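Fatty acid-binding protein TM_1468 (Thermotoga maritima, PDB 1VPV) binds long-chain fatty acids such as palmitate and may take part in lipid transport or fatty acid metabolism. Local coordinates at residues 38-43 and 277-282; 172-177 and 203-208; 180-185 and 282-287. All blocks are in the same frame, centred on the assembly; numbering follows the deposited sequence.

Contact 1: 38-43 and 277-282; sequences IPLYVV and GKVITT. With PLM (palmitic acid), chain D.
The carbonyl oxygen of K278, whose side chain meets V42, is gripped twice by T282: T282 N lies 3.0 Å and T282 OG1 2.8 Å from K278 O, on opposite faces of the carbonyl plane. This is the first turn of helix 278-284 in the DegV fold, with G277 at the N-cap position and the D52 carboxylate accepting from K278 N and V279 N; the axis of 278-282 runs at 48° to that of strand 41-43. The contact itself is apolar and buried. V42 CG2 lies against the turn, 3.8 Å from K278 CB; the V42 and K278 side chains cross at about a right angle, while V42 passes V279 and T282 in opposite directions. Beyond CG the K278 chain runs out extended, and its NZ forms salt bridges with E50 and E58. V279 branches between protein and lipid: with CG1 anti to the backbone N (chi1 175°), that methyl faces the palmitate at C4, while CG2 turns to the strand and touches L40 CB at 3.7 Å. Further along the acyl chain, I280 CD1 meets C9. The palmitate is also hydrogen-bonded to S108 and T75. Beside its carboxyl end, L40 CD2 packs 3.4 Å from palmitate C2.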
loop_
_atom_site.group_PDB
_atom_site.type_symbol
_atom_site.label_atom_id
_atom_site.label_comp_id
_atom_site.label_asym_id
_atom_site.label_seq_id
_atom_site.Cartn_x
_atom_site.Cartn_y
_atom_site.Cartn_z
ATOM N N ILE A 38 -5.068 -4.742 9.669
ATOM C CA ILE A 38 -4.737 -6.046 10.251
ATOM C C ILE A 38 -3.251 -6.334 10.018
ATOM O O ILE A 38 -2.793 -6.264 8.901
ATOM C CB ILE A 38 -5.625 -7.214 9.728
ATOM C CG1 ILE A 38 -5.176 -8.529 10.349
ATOM C CG2 ILE A 38 -5.619 -7.316 8.194
ATOM C CD1 ILE A 38 -6.126 -9.681 10.056
ATOM N N PRO A 39 -2.497 -6.629 11.096
ATOM C CA PRO A 39 -1.050 -6.808 10.954
ATOM C C PRO A 39 -0.629 -8.076 10.205
ATOM O O PRO A 39 -1.139 -9.165 10.472
ATOM C CB PRO A 39 -0.537 -6.880 12.408
ATOM C CG PRO A 39 -1.709 -6.623 13.293
ATOM C CD PRO A 39 -2.952 -6.790 12.495
ATOM N N LEU A 40 0.313 -7.924 9.286
ATOM C CA LEU A 40 1.114 -9.058 8.882
ATOM C C LEU A 40 2.291 -9.171 9.872
ATOM O O LEU A 40 2.422 -8.365 10.805
ATOM C CB LEU A 40 1.612 -8.896 7.441
ATOM C CG LEU A 40 0.657 -9.309 6.334
ATOM C CD1 LEU A 40 -0.511 -8.311 6.210
ATOM C CD2 LEU A 40 1.388 -9.438 5.018
ATOM N N TYR A 41 3.137 -10.173 9.654
ATOM C CA TYR A 41 4.228 -10.484 10.565
ATOM C C TYR A 41 5.609 -10.391 9.925
ATOM O O TYR A 41 5.800 -10.637 8.730
ATOM C CB TYR A 41 4.042 -11.865 11.161
ATOM C CG TYR A 41 2.728 -12.042 11.859
ATOM C CD1 TYR A 41 2.539 -11.579 13.151
ATOM C CD2 TYR A 41 1.673 -12.706 11.228
ATOM C CE1 TYR A 41 1.325 -11.727 13.800
ATOM C CE2 TYR A 41 0.442 -12.889 11.882
ATOM C CZ TYR A 41 0.279 -12.391 13.165
ATOM O OH TYR A 41 -0.932 -12.561 13.802
ATOM N N VAL A 42 6.551 -10.027 10.775
ATOM C CA VAL A 42 7.941 -9.892 10.437
ATOM C C VAL A 42 8.697 -10.906 11.335
ATOM O O VAL A 42 8.595 -10.859 12.564
ATOM C CB VAL A 42 8.416 -8.431 10.682
ATOM C CG1 VAL A 42 9.925 -8.320 10.637
ATOM C CG2 VAL A 42 7.817 -7.529 9.662
ATOM N N VAL A 43 9.425 -11.818 10.699
ATOM C CA VAL A 43 10.143 -12.887 11.380
ATOM C C VAL A 43 11.628 -12.761 11.088
ATOM O O VAL A 43 12.050 -12.942 9.961
ATOM C CB VAL A 43 9.657 -14.269 10.903
ATOM C CG1 VAL A 43 10.350 -15.371 11.676
ATOM C CG2 VAL A 43 8.152 -14.376 11.105
ATOM N N GLY A 277 5.090 0.706 6.459
ATOM C CA GLY A 277 5.122 -0.169 7.643
ATOM C C GLY A 277 6.292 -1.150 7.654
ATOM O O GLY A 277 7.194 -1.084 6.819
ATOM N N LYS A 278 6.259 -2.068 8.611
ATOM C CA LYS A 278 7.365 -3.021 8.815
ATOM C C LYS A 278 7.518 -4.003 7.641
ATOM O O LYS A 278 8.619 -4.279 7.182
ATOM C CB LYS A 278 7.196 -3.810 10.139
ATOM C CG LYS A 278 6.854 -2.973 11.363
ATOM C CD LYS A 278 6.999 -3.816 12.636
ATOM C CE LYS A 278 6.631 -3.042 13.898
ATOM N NZ LYS A 278 6.524 -3.995 15.030
ATOM N N VAL A 279 6.407 -4.522 7.158
ATOM C CA VAL A 279 6.449 -5.497 6.067
ATOM C C VAL A 279 6.916 -4.856 4.753
ATOM O O VAL A 279 7.822 -5.356 4.089
ATOM C CB VAL A 279 5.091 -6.193 5.914
ATOM C CG1 VAL A 279 5.082 -7.100 4.718
ATOM C CG2 VAL A 279 4.802 -7.014 7.171
ATOM N N ILE A 280 6.320 -3.752 4.365
ATOM C CA ILE A 280 6.742 -3.116 3.138
ATOM C C ILE A 280 8.239 -2.723 3.220
ATOM O O ILE A 280 9.036 -2.996 2.301
ATOM C CB ILE A 280 5.808 -1.950 2.792
ATOM C CG1 ILE A 280 4.433 -2.507 2.362
ATOM C CG2 ILE A 280 6.405 -1.070 1.721
ATOM C CD1 ILE A 280 4.408 -3.128 0.979
ATOM N N THR A 281 8.622 -2.141 4.343
ATOM C CA THR A 281 10.009 -1.731 4.539
ATOM C C THR A 281 10.975 -2.888 4.410
ATOM O O THR A 281 12.074 -2.750 3.857
ATOM C CB THR A 281 10.193 -1.110 5.927
ATOM O OG1 THR A 281 9.320 0.010 6.022
ATOM C CG2 THR A 281 11.606 -0.612 6.113
ATOM N N THR A 282 10.571 -4.018 4.971
ATOM C CA THR A 282 11.401 -5.208 5.016
ATOM C C THR A 282 11.749 -5.600 3.600
ATOM O O THR A 282 12.896 -5.988 3.323
ATOM C CB THR A 282 10.691 -6.345 5.780
ATOM O OG1 THR A 282 10.744 -6.077 7.209
ATOM C CG2 THR A 282 11.343 -7.705 5.467
HETATM C C1 PLM D . 3.574 -11.526 2.990
HETATM O O1 PLM D . 2.534 -12.198 2.723
HETATM O O2 PLM D . 4.563 -12.042 3.603
HETATM C C2 PLM D . 3.598 -10.072 2.580
HETATM C C3 PLM D . 4.427 -9.865 1.329
HETATM C C4 PLM D . 4.551 -8.378 1.025
HETATM C C5 PLM D . 5.450 -8.193 -0.193
HETATM C C6 PLM D . 5.630 -6.742 -0.557
HETATM C C7 PLM D . 6.469 -6.552 -1.811
HETATM C C8 PLM D . 6.973 -5.116 -1.923
HETATM C C9 PLM D . 5.873 -4.171 -2.351
HETATM C CA PLM D . 6.339 -2.729 -2.383
HETATM C CB PLM D . 5.259 -1.830 -2.966
HETATM C CC PLM D . 5.605 -0.363 -2.726
HETATM C CD PLM D . 4.630 0.594 -3.443
HETATM C CE PLM D . 4.833 2.041 -3.031
HETATM C CF PLM D . 4.006 3.009 -3.863
HETATM C CG PLM D . 2.571 3.153 -3.348
#

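Contact 2: 172-177 and 203-208; sequences AIFYVS and VCLHIE. With PLM (palmitic acid), chain D.
F174 and L205 form a hydrogen-bonded antiparallel pair, each satisfying both backbone polar atoms of the other: F174 N donates to L205 O at 3.0 Å, and L205 N to F174 O at 2.8 Å with an N-H...O angle of 171°. V176 N donates to V203 O and V203 N to V176 O, both at 3.0 Å. At the other end I207 N reaches A172 O at 3.2 Å and a more bent 143°, and a water takes over the return link, accepting from A172 N and donating to I207 O. CA-H...O contacts come from the non-hydrogen-bonded pairs, such as Y175 CA, 3.2 Å from V203 O. The backbone groups of I173 and Y175 bond to strand 289-295, those of C204 and H206 to strand 211-219. With CG between the backbone N and the carbonyl carbon (chi1 67°), the F174 ring lies between protein and lipid: L205 CB sits over one face, a CH-pi contact, and palmitate CC lies 3.7 Å above the centre of the opposite face. A172 CB touches I207 CG1 and the terminal palmitate carbon CG. These neighbouring strands of the DegV fold's second mixed sheet form part of the wall beside the fatty-acid tail.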
loop_
_atom_site.group_PDB
_atom_site.type_symbol
_atom_site.label_atom_id
_atom_site.label_comp_id
_atom_site.label_asym_id
_atom_site.label_seq_id
_atom_site.Cartn_x
_atom_site.Cartn_y
_atom_site.Cartn_z
ATOM N N ALA A 172 0.732 2.408 -8.245
ATOM C CA ALA A 172 1.818 2.364 -7.250
ATOM C C ALA A 172 3.153 2.420 -8.000
ATOM O O ALA A 172 3.430 1.569 -8.866
ATOM C CB ALA A 172 1.716 1.116 -6.426
ATOM N N ILE A 173 3.936 3.457 -7.703
ATOM C CA ILE A 173 5.171 3.808 -8.425
ATOM C C ILE A 173 6.219 4.248 -7.374
ATOM O O ILE A 173 5.937 5.095 -6.520
ATOM C CB ILE A 173 4.892 4.937 -9.438
ATOM C CG1 ILE A 173 3.824 4.477 -10.457
ATOM C CG2 ILE A 173 6.172 5.380 -10.150
ATOM C CD1 ILE A 173 3.344 5.551 -11.419
ATOM N N PHE A 174 7.416 3.670 -7.410
ATOM C CA PHE A 174 8.397 3.916 -6.326
ATOM C C PHE A 174 9.818 3.606 -6.768
ATOM O O PHE A 174 10.036 2.973 -7.821
ATOM C CB PHE A 174 8.034 3.103 -5.047
ATOM C CG PHE A 174 8.161 1.598 -5.195
ATOM C CD1 PHE A 174 7.230 0.861 -5.947
ATOM C CD2 PHE A 174 9.195 0.912 -4.566
ATOM C CE1 PHE A 174 7.322 -0.564 -6.064
ATOM C CE2 PHE A 174 9.307 -0.470 -4.663
ATOM C CZ PHE A 174 8.365 -1.224 -5.433
ATOM N N TYR A 175 10.781 4.080 -5.979
ATOM C CA TYR A 175 12.196 3.733 -6.204
ATOM C C TYR A 175 12.860 3.329 -4.929
ATOM O O TYR A 175 12.546 3.858 -3.851
ATOM C CB TYR A 175 12.983 4.847 -6.871
ATOM C CG TYR A 175 13.287 6.116 -6.053
ATOM C CD1 TYR A 175 14.257 6.122 -5.042
ATOM C CD2 TYR A 175 12.672 7.320 -6.350
ATOM C CE1 TYR A 175 14.544 7.249 -4.325
ATOM C CE2 TYR A 175 12.973 8.487 -5.634
ATOM C CZ TYR A 175 13.912 8.435 -4.649
ATOM O OH TYR A 175 14.211 9.563 -3.964
ATOM N N VAL A 176 13.779 2.375 -5.066
ATOM C CA VAL A 176 14.614 1.904 -3.983
ATOM C C VAL A 176 16.058 2.252 -4.326
ATOM O O VAL A 176 16.382 2.507 -5.487
ATOM C CB VAL A 176 14.460 0.369 -3.787
ATOM C CG1 VAL A 176 13.028 0.024 -3.410
ATOM C CG2 VAL A 176 14.901 -0.391 -5.027
ATOM N N SER A 177 16.926 2.259 -3.325
ATOM C CA SER A 177 18.337 2.510 -3.567
ATOM C C SER A 177 19.187 1.240 -3.485
ATOM O O SER A 177 20.327 1.215 -3.972
ATOM C CB SER A 177 18.863 3.560 -2.598
ATOM O OG SER A 177 18.770 3.045 -1.273
ATOM N N VAL A 203 16.578 2.241 -8.425
ATOM C CA VAL A 203 15.834 1.346 -9.283
ATOM C C VAL A 203 14.387 1.718 -9.142
ATOM O O VAL A 203 13.865 1.736 -8.018
ATOM C CB VAL A 203 16.020 -0.107 -8.815
ATOM C CG1 VAL A 203 15.107 -1.090 -9.576
ATOM C CG2 VAL A 203 17.460 -0.494 -9.020
ATOM N N CYS A 204 13.746 1.986 -10.280
ATOM C CA CYS A 204 12.346 2.393 -10.329
ATOM C C CYS A 204 11.435 1.233 -10.651
ATOM O O CYS A 204 11.637 0.524 -11.628
ATOM C CB CYS A 204 12.142 3.509 -11.364
ATOM S SG CYS A 204 13.251 4.957 -11.159
ATOM N N LEU A 205 10.396 1.072 -9.845
ATOM C CA LEU A 205 9.424 0.040 -10.080
ATOM C C LEU A 205 8.012 0.605 -10.112
ATOM O O LEU A 205 7.752 1.733 -9.645
ATOM C CB LEU A 205 9.518 -1.052 -9.007
ATOM C CG LEU A 205 10.880 -1.753 -8.803
ATOM C CD1 LEU A 205 11.791 -1.006 -7.827
ATOM C CD2 LEU A 205 10.679 -3.138 -8.283
ATOM N N HIS A 206 7.106 -0.187 -10.685
ATOM C CA HIS A 206 5.669 0.020 -10.525
ATOM C C HIS A 206 5.003 -1.322 -10.430
ATOM O O HIS A 206 5.646 -2.364 -10.538
ATOM C CB HIS A 206 5.065 0.836 -11.669
ATOM C CG HIS A 206 5.115 0.149 -12.998
ATOM N ND1 HIS A 206 4.007 0.019 -13.804
ATOM C CD2 HIS A 206 6.136 -0.449 -13.663
ATOM C CE1 HIS A 206 4.344 -0.625 -14.910
ATOM N NE2 HIS A 206 5.632 -0.914 -14.853
ATOM N N ILE A 207 3.703 -1.281 -10.193
ATOM C CA ILE A 207 2.887 -2.463 -10.121
ATOM C C ILE A 207 1.961 -2.495 -11.308
ATOM O O ILE A 207 1.258 -1.545 -11.553
ATOM C CB ILE A 207 2.055 -2.426 -8.856
ATOM C CG1 ILE A 207 3.006 -2.314 -7.666
ATOM C CG2 ILE A 207 1.147 -3.661 -8.815
ATOM C CD1 ILE A 207 2.444 -2.784 -6.343
ATOM N N GLU A 208 1.919 -3.623 -11.992
ATOM C CA GLU A 208 1.160 -3.784 -13.223
ATOM C C GLU A 208 0.586 -5.186 -13.176
ATOM O O GLU A 208 1.345 -6.145 -13.083
ATOM C CB GLU A 208 2.083 -3.584 -14.427
ATOM C CG GLU A 208 1.508 -3.946 -15.834
ATOM C CD GLU A 208 2.152 -3.080 -16.921
ATOM O OE1 GLU A 208 1.646 -1.943 -17.140
ATOM O OE2 GLU A 208 3.175 -3.510 -17.528
HETATM C C1 PLM D . 3.574 -11.526 2.990
HETATM O O1 PLM D . 2.534 -12.198 2.723
HETATM O O2 PLM D . 4.563 -12.042 3.603
HETATM C C2 PLM D . 3.598 -10.072 2.580
HETATM C C3 PLM D . 4.427 -9.865 1.329
HETATM C C4 PLM D . 4.551 -8.378 1.025
HETATM C C5 PLM D . 5.450 -8.193 -0.193
HETATM C C6 PLM D . 5.630 -6.742 -0.557
HETATM C C7 PLM D . 6.469 -6.552 -1.811
HETATM C C8 PLM D . 6.973 -5.116 -1.923
HETATM C C9 PLM D . 5.873 -4.171 -2.351
HETATM C CA PLM D . 6.339 -2.729 -2.383
HETATM C CB PLM D . 5.259 -1.830 -2.966
HETATM C CC PLM D . 5.605 -0.363 -2.726
HETATM C CD PLM D . 4.630 0.594 -3.443
HETATM C CE PLM D . 4.833 2.041 -3.031
HETATM C CF PLM D . 4.006 3.009 -3.863
HETATM C CG PLM D . 2.571 3.153 -3.348
HETATM O O HOH W 1 0.748 0.896 -10.636
#

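Contact 3: 180-185 and 282-287; sequences DYLVKG and THVGPG. With PLM (palmitic acid), chain D.
T282 O approaches the edge of the Y181 ring near its plane, 3.6 Å from CD2, and a water ties the backbones by donating to both T282 O and Y181 O. H283 comes next, its imidazole held between helix 180-185 and the lipid. Palmitate C5 lies over the centre of one ring face, 3.6 Å from H283 NE2, while G185 O meets the ring edge at CE1. A second water links H283 ND1 to L182 O, and NE2 is hydrogen-bonded to T75, whose hydroxyl also binds the palmitate. G185 CA lies 3.5 Å from H283 ND1, leaving little room there for a side chain. H283 O is covered by L182, whose CG and CD2 both lie 3.4 Å from it. In this part of the DegV fold, helix 278-284 lies between the short helix 180-185 and the fatty acid, covering the middle of the acyl chain. V284 directs CG1 to the lipid at carbon CA, 3.7 Å away, and its O receives a third water, which also accepts from L182 N. At G285 the backbone leaves the helix with positive phi (92°), and its CA rests 3.5 Å above the centre of the Y181 ring, a CH-pi contact 12° off the ring normal. Y181 CG lies anti to the carbonyl carbon (chi1 -76°), which brings the ring over G285. Exchanging Y181 for an alanine would probably leave G285 CA without its aromatic cover and open a gap between the segments. P286 crosses the tyrosine at about a right angle, its CD 3.7 Å from Y181 OH, and touches R67 of helix 56-68.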
loop_
_atom_site.group_PDB
_atom_site.type_symbol
_atom_site.label_atom_id
_atom_site.label_comp_id
_atom_site.label_asym_id
_atom_site.label_seq_id
_atom_site.Cartn_x
_atom_site.Cartn_y
_atom_site.Cartn_z
ATOM N N ASP A 180 18.773 -5.344 -3.477
ATOM C CA ASP A 180 18.924 -6.590 -2.731
ATOM C C ASP A 180 17.806 -6.930 -1.766
ATOM O O ASP A 180 17.534 -8.088 -1.531
ATOM C CB ASP A 180 20.220 -6.565 -1.943
ATOM C CG ASP A 180 21.418 -6.795 -2.812
ATOM O OD1 ASP A 180 21.237 -7.378 -3.900
ATOM O OD2 ASP A 180 22.539 -6.424 -2.401
ATOM N N TYR A 181 17.167 -5.929 -1.196
ATOM C CA TYR A 181 16.031 -6.159 -0.321
ATOM C C TYR A 181 14.872 -6.810 -1.068
ATOM O O TYR A 181 14.349 -7.858 -0.641
ATOM C CB TYR A 181 15.586 -4.858 0.298
ATOM C CG TYR A 181 16.473 -4.333 1.431
ATOM C CD1 TYR A 181 17.523 -3.474 1.180
ATOM C CD2 TYR A 181 16.185 -4.633 2.757
ATOM C CE1 TYR A 181 18.292 -2.971 2.225
ATOM C CE2 TYR A 181 16.945 -4.134 3.790
ATOM C CZ TYR A 181 17.993 -3.321 3.520
ATOM O OH TYR A 181 18.748 -2.846 4.541
ATOM N N LEU A 182 14.474 -6.214 -2.188
ATOM C CA LEU A 182 13.410 -6.811 -3.002
ATOM C C LEU A 182 13.774 -8.221 -3.481
ATOM O O LEU A 182 12.949 -9.150 -3.448
ATOM C CB LEU A 182 13.092 -5.920 -4.192
ATOM C CG LEU A 182 12.202 -4.719 -3.861
ATOM C CD1 LEU A 182 12.153 -3.787 -5.047
ATOM C CD2 LEU A 182 10.791 -5.227 -3.576
ATOM N N VAL A 183 15.024 -8.388 -3.902
ATOM C CA VAL A 183 15.464 -9.684 -4.353
ATOM C C VAL A 183 15.379 -10.682 -3.204
ATOM O O VAL A 183 14.868 -11.779 -3.419
ATOM C CB VAL A 183 16.855 -9.659 -5.009
ATOM C CG1 VAL A 183 17.335 -11.068 -5.302
ATOM C CG2 VAL A 183 16.808 -8.883 -6.344
ATOM N N LYS A 184 15.812 -10.306 -1.990
ATOM C CA LYS A 184 15.716 -11.239 -0.878
ATOM C C LYS A 184 14.281 -11.527 -0.532
ATOM O O LYS A 184 13.958 -12.638 -0.129
ATOM C CB LYS A 184 16.412 -10.747 0.394
ATOM C CG LYS A 184 16.322 -11.757 1.566
ATOM C CD LYS A 184 16.875 -11.204 2.846
ATOM C CE LYS A 184 16.321 -11.947 4.080
ATOM N NZ LYS A 184 17.045 -13.177 4.275
ATOM N N GLY A 185 13.435 -10.520 -0.611
ATOM C CA GLY A 185 12.009 -10.705 -0.341
ATOM C C GLY A 185 11.273 -11.710 -1.244
ATOM O O GLY A 185 10.302 -12.309 -0.800
ATOM N N THR A 282 10.571 -4.018 4.971
ATOM C CA THR A 282 11.401 -5.208 5.016
ATOM C C THR A 282 11.749 -5.600 3.600
ATOM O O THR A 282 12.896 -5.988 3.323
ATOM C CB THR A 282 10.691 -6.345 5.780
ATOM O OG1 THR A 282 10.744 -6.077 7.209
ATOM C CG2 THR A 282 11.343 -7.705 5.467
ATOM N N HIS A 283 10.778 -5.439 2.700
ATOM C CA HIS A 283 10.945 -5.822 1.305
ATOM C C HIS A 283 11.610 -4.751 0.469
ATOM O O HIS A 283 12.289 -5.104 -0.482
ATOM C CB HIS A 283 9.600 -6.154 0.655
ATOM C CG HIS A 283 9.093 -7.490 1.020
ATOM N ND1 HIS A 283 9.322 -8.596 0.237
ATOM C CD2 HIS A 283 8.396 -7.916 2.101
ATOM C CE1 HIS A 283 8.790 -9.657 0.827
ATOM N NE2 HIS A 283 8.196 -9.264 1.943
ATOM N N VAL A 284 11.396 -3.466 0.772
ATOM C CA VAL A 284 11.906 -2.419 -0.135
ATOM C C VAL A 284 13.213 -1.844 0.304
ATOM O O VAL A 284 14.003 -1.378 -0.531
ATOM C CB VAL A 284 10.909 -1.241 -0.418
ATOM C CG1 VAL A 284 9.741 -1.726 -1.239
ATOM C CG2 VAL A 284 10.432 -0.590 0.844
ATOM N N GLY A 285 13.427 -1.871 1.619
ATOM C CA GLY A 285 14.644 -1.350 2.225
ATOM C C GLY A 285 14.489 0.116 2.627
ATOM O O GLY A 285 13.743 0.871 1.992
ATOM N N PRO A 286 15.201 0.533 3.673
ATOM C CA PRO A 286 15.096 1.909 4.130
ATOM C C PRO A 286 15.625 2.824 3.053
ATOM O O PRO A 286 16.474 2.391 2.269
ATOM C CB PRO A 286 16.027 1.969 5.360
ATOM C CG PRO A 286 16.329 0.557 5.716
ATOM C CD PRO A 286 16.152 -0.256 4.475
ATOM N N GLY A 287 15.116 4.066 3.027
ATOM C CA GLY A 287 15.461 5.044 2.002
ATOM C C GLY A 287 14.398 5.154 0.915
ATOM O O GLY A 287 14.290 6.181 0.280
HETATM C C1 PLM D . 3.574 -11.526 2.990
HETATM O O1 PLM D . 2.534 -12.198 2.723
HETATM O O2 PLM D . 4.563 -12.042 3.603
HETATM C C2 PLM D . 3.598 -10.072 2.580
HETATM C C3 PLM D . 4.427 -9.865 1.329
HETATM C C4 PLM D . 4.551 -8.378 1.025
HETATM C C5 PLM D . 5.450 -8.193 -0.193
HETATM C C6 PLM D . 5.630 -6.742 -0.557
HETATM C C7 PLM D . 6.469 -6.552 -1.811
HETATM C C8 PLM D . 6.973 -5.116 -1.923
HETATM C C9 PLM D . 5.873 -4.171 -2.351
HETATM C CA PLM D . 6.339 -2.729 -2.383
HETATM C CB PLM D . 5.259 -1.830 -2.966
HETATM C CC PLM D . 5.605 -0.363 -2.726
HETATM C CD PLM D . 4.630 0.594 -3.443
HETATM C CE PLM D . 4.833 2.041 -3.031
HETATM C CF PLM D . 4.006 3.009 -3.863
HETATM C CG PLM D . 2.571 3.153 -3.348
HETATM O O HOH W 2 13.755 -8.098 2.045
HETATM O O HOH W 3 10.398 -9.022 -2.555
HETATM O O HOH W 4 15.000 -3.178 -2.567
#

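How the contacts relate
From the N terminus, strand 35-43 of the first mixed sheet opens the longest loop, closed by contact 1 more than 230 residues later at the start of helix 278-284. Contact 2 is nested inside it, a short closure between neighbouring strands 170-176 and 201-208 of the second sheet. Helix 180-185 lies in the connection between those strands, and contact 3 joins it to the end of helix 278-284, crossing both other loops. Contacts 1 and 3 share T282; contacts 2 and 3 touch where L205 CD2 packs on L182 CD1. All three meet the palmitate: contact 1 mostly near its head, contact 3 along its middle, contact 2 toward its tail.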